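Local coordinates for GGDEF family protein (Vibrio cholerae, PDB 5GZS), which is probably a diguanylate cyclase whose periplasmic portion, of the solute-binding-protein family, holds arginine in the pocket of one domain, at residues L315-R318 and K322-V325. Residues are numbered along the deposited sequence; the frame is centred on the assembly and turned at random.
Sequences LVKR and KDDV
K317 and D323 meet through the ends of their side chains, and this single pair illustrates how a loop can be tied back to the strand it has just left by one charged pair. NZ of K317 forms a hydrogen-bonded salt bridge with OD1 of D323. The modelled separation is very short, so at this resolution the pairing can be trusted more than its exact length. The two side chains cross at about a right angle, and besides NZ the lysine brings only CE near the carboxylate, 3.4 Å from OD1. K317 reaches over with its aliphatic chain extended and then bent at the last torsion (chi4 75°), which turns the ammonium out of the line of the chain.

The lysine side is the packed one: K317 is buried on strand 312-318, its side chain lying against Y378 and D402 of the two flanking strands, and NZ also donates to the carbonyl oxygen of Y321. Two acceptors thus grip the ammonium, which probably steadies its positive charge. The loop side is looser. D323 is exposed, and the two segments together bury just 85 Å², with CA atoms no nearer than 8.9 Å, between K317 and K322. Within the loop, V325 N donates to K322 O at 3.2 Å, closing a type II beta turn. Beyond D323, D324 packs on Q441 of the second subunit.

The arrangement is a type II beta turn, with D323 at its second position, salt-bridged to strand 312-318, which runs between strands 378-382 and 399-410 in the mixed five-stranded sheet of a periplasmic solute-binding-protein fold.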
ATOM      1  N   LEU A 315       6.462  17.045  -5.213  1.00 53.40           N
ATOM      2  CA  LEU A 315       7.086  18.344  -5.364  1.00 52.99           C
ATOM      3  C   LEU A 315       7.507  18.565  -6.798  1.00 54.69           C
ATOM      4  O   LEU A 315       8.060  17.678  -7.454  1.00 51.69           O
ATOM      5  CB  LEU A 315       8.257  18.491  -4.406  1.00 55.19           C
ATOM      6  CG  LEU A 315       7.671  18.674  -3.003  1.00 55.80           C
ATOM      7  CD1 LEU A 315       8.720  18.994  -1.993  1.00 52.00           C
ATOM      8  CD2 LEU A 315       6.597  19.759  -3.012  1.00 49.66           C
ATOM      9  N   VAL A 316       7.187  19.752  -7.297  1.00 53.52           N
ATOM     10  CA  VAL A 316       7.646  20.145  -8.607  1.00 60.28           C
ATOM     11  C   VAL A 316       8.830  21.079  -8.426  1.00 62.32           C
ATOM     12  O   VAL A 316       8.766  22.020  -7.629  1.00 62.08           O
ATOM     13  CB  VAL A 316       6.538  20.810  -9.418  1.00 60.81           C
ATOM     14  CG1 VAL A 316       7.106  21.420 -10.672  1.00 65.77           C
ATOM     15  CG2 VAL A 316       5.470  19.794  -9.759  1.00 63.75           C
ATOM     16  N   LYS A 317       9.915  20.790  -9.146  1.00 59.10           N
ATOM     17  CA  LYS A 317      11.155  21.561  -9.052  1.00 64.78           C
ATOM     18  C   LYS A 317      11.652  21.965 -10.428  1.00 74.43           C
ATOM     19  O   LYS A 317      11.326  21.315 -11.421  1.00 72.95           O
ATOM     20  CB  LYS A 317      12.249  20.750  -8.351  1.00 66.99           C
ATOM     21  CG  LYS A 317      12.698  19.483  -9.113  1.00 69.41           C
ATOM     22  CD  LYS A 317      13.626  18.626  -8.258  1.00 68.45           C
ATOM     23  CE  LYS A 317      14.261  17.502  -9.057  1.00 71.55           C
ATOM     24  NZ  LYS A 317      15.325  17.998  -9.947  1.00 66.49           N
ATOM     25  N   ARG A 318      12.447  23.032 -10.475  1.00 77.67           N
ATOM     26  CA  ARG A 318      13.170  23.393 -11.682  1.00 71.13           C
ATOM     27  C   ARG A 318      14.004  22.192 -12.101  1.00 68.50           C
ATOM     28  O   ARG A 318      14.620  21.536 -11.260  1.00 69.26           O
ATOM     29  CB  ARG A 318      14.047  24.623 -11.445  1.00 65.21           C
ATOM     30  CG  ARG A 318      13.478  25.846 -12.109  1.00 65.49           C
ATOM     31  CD  ARG A 318      14.095  27.127 -11.627  1.00 66.90           C
ATOM     32  NE  ARG A 318      13.909  27.351 -10.199  1.00 66.77           N
ATOM     33  CZ  ARG A 318      14.905  27.325  -9.320  1.00 66.79           C
ATOM     34  NH1 ARG A 318      16.140  27.089  -9.735  1.00 68.80           N
ATOM     35  NH2 ARG A 318      14.673  27.546  -8.034  1.00 66.36           N
ATOM     36  N   LYS A 322      19.302  20.240  -8.002  1.00 73.03           N
ATOM     37  CA  LYS A 322      19.476  19.527  -6.730  1.00 69.11           C
ATOM     38  C   LYS A 322      18.944  18.090  -6.704  1.00 75.78           C
ATOM     39  O   LYS A 322      18.454  17.622  -5.677  1.00 77.62           O
ATOM     40  CB  LYS A 322      18.825  20.319  -5.595  1.00 67.82           C
ATOM     41  CG  LYS A 322      19.545  21.592  -5.239  1.00 72.27           C
ATOM     42  CD  LYS A 322      19.000  22.203  -3.960  1.00 72.89           C
ATOM     43  CE  LYS A 322      19.939  23.277  -3.405  1.00 69.89           C
ATOM     44  NZ  LYS A 322      21.087  22.674  -2.670  1.00 71.37           N
ATOM     45  N   ASP A 323      19.050  17.386  -7.821  1.00 68.30           N
ATOM     46  CA  ASP A 323      18.604  16.003  -7.878  1.00 71.35           C
ATOM     47  C   ASP A 323      19.255  15.110  -6.819  1.00 84.74           C
ATOM     48  O   ASP A 323      20.477  15.124  -6.631  1.00 69.90           O
ATOM     49  CB  ASP A 323      18.873  15.425  -9.267  1.00 84.08           C
ATOM     50  CG  ASP A 323      18.473  16.372 -10.377  1.00 95.27           C
ATOM     51  OD1 ASP A 323      17.495  17.136 -10.179  1.00 98.66           O
ATOM     52  OD2 ASP A 323      19.144  16.360 -11.437  1.00 95.89           O
ATOM     53  N   ASP A 324      18.406  14.340  -6.136  1.00 80.73           N
ATOM     54  CA  ASP A 324      18.820  13.331  -5.161  1.00 73.11           C
ATOM     55  C   ASP A 324      19.579  13.921  -3.985  1.00 67.54           C
ATOM     56  O   ASP A 324      20.357  13.234  -3.331  1.00 68.73           O
ATOM     57  CB  ASP A 324      19.665  12.264  -5.842  1.00 73.76           C
ATOM     58  CG  ASP A 324      18.920  11.569  -6.954  1.00 82.28           C
ATOM     59  OD1 ASP A 324      17.685  11.416  -6.816  1.00 75.96           O
ATOM     60  OD2 ASP A 324      19.565  11.173  -7.954  1.00 68.48           O
ATOM     61  N   VAL A 325      19.353  15.201  -3.718  1.00 67.20           N
ATOM     62  CA  VAL A 325      19.904  15.823  -2.527  1.00 67.96           C
ATOM     63  C   VAL A 325      18.999  15.493  -1.356  1.00 66.29           C
ATOM     64  O   VAL A 325      19.463  15.286  -0.235  1.00 66.97           O
ATOM     65  CB  VAL A 325      20.047  17.347  -2.693  1.00 68.41           C
ATOM     66  CG1 VAL A 325      20.391  18.006  -1.368  1.00 68.86           C
ATOM     67  CG2 VAL A 325      21.100  17.654  -3.740  1.00 70.47           C
TER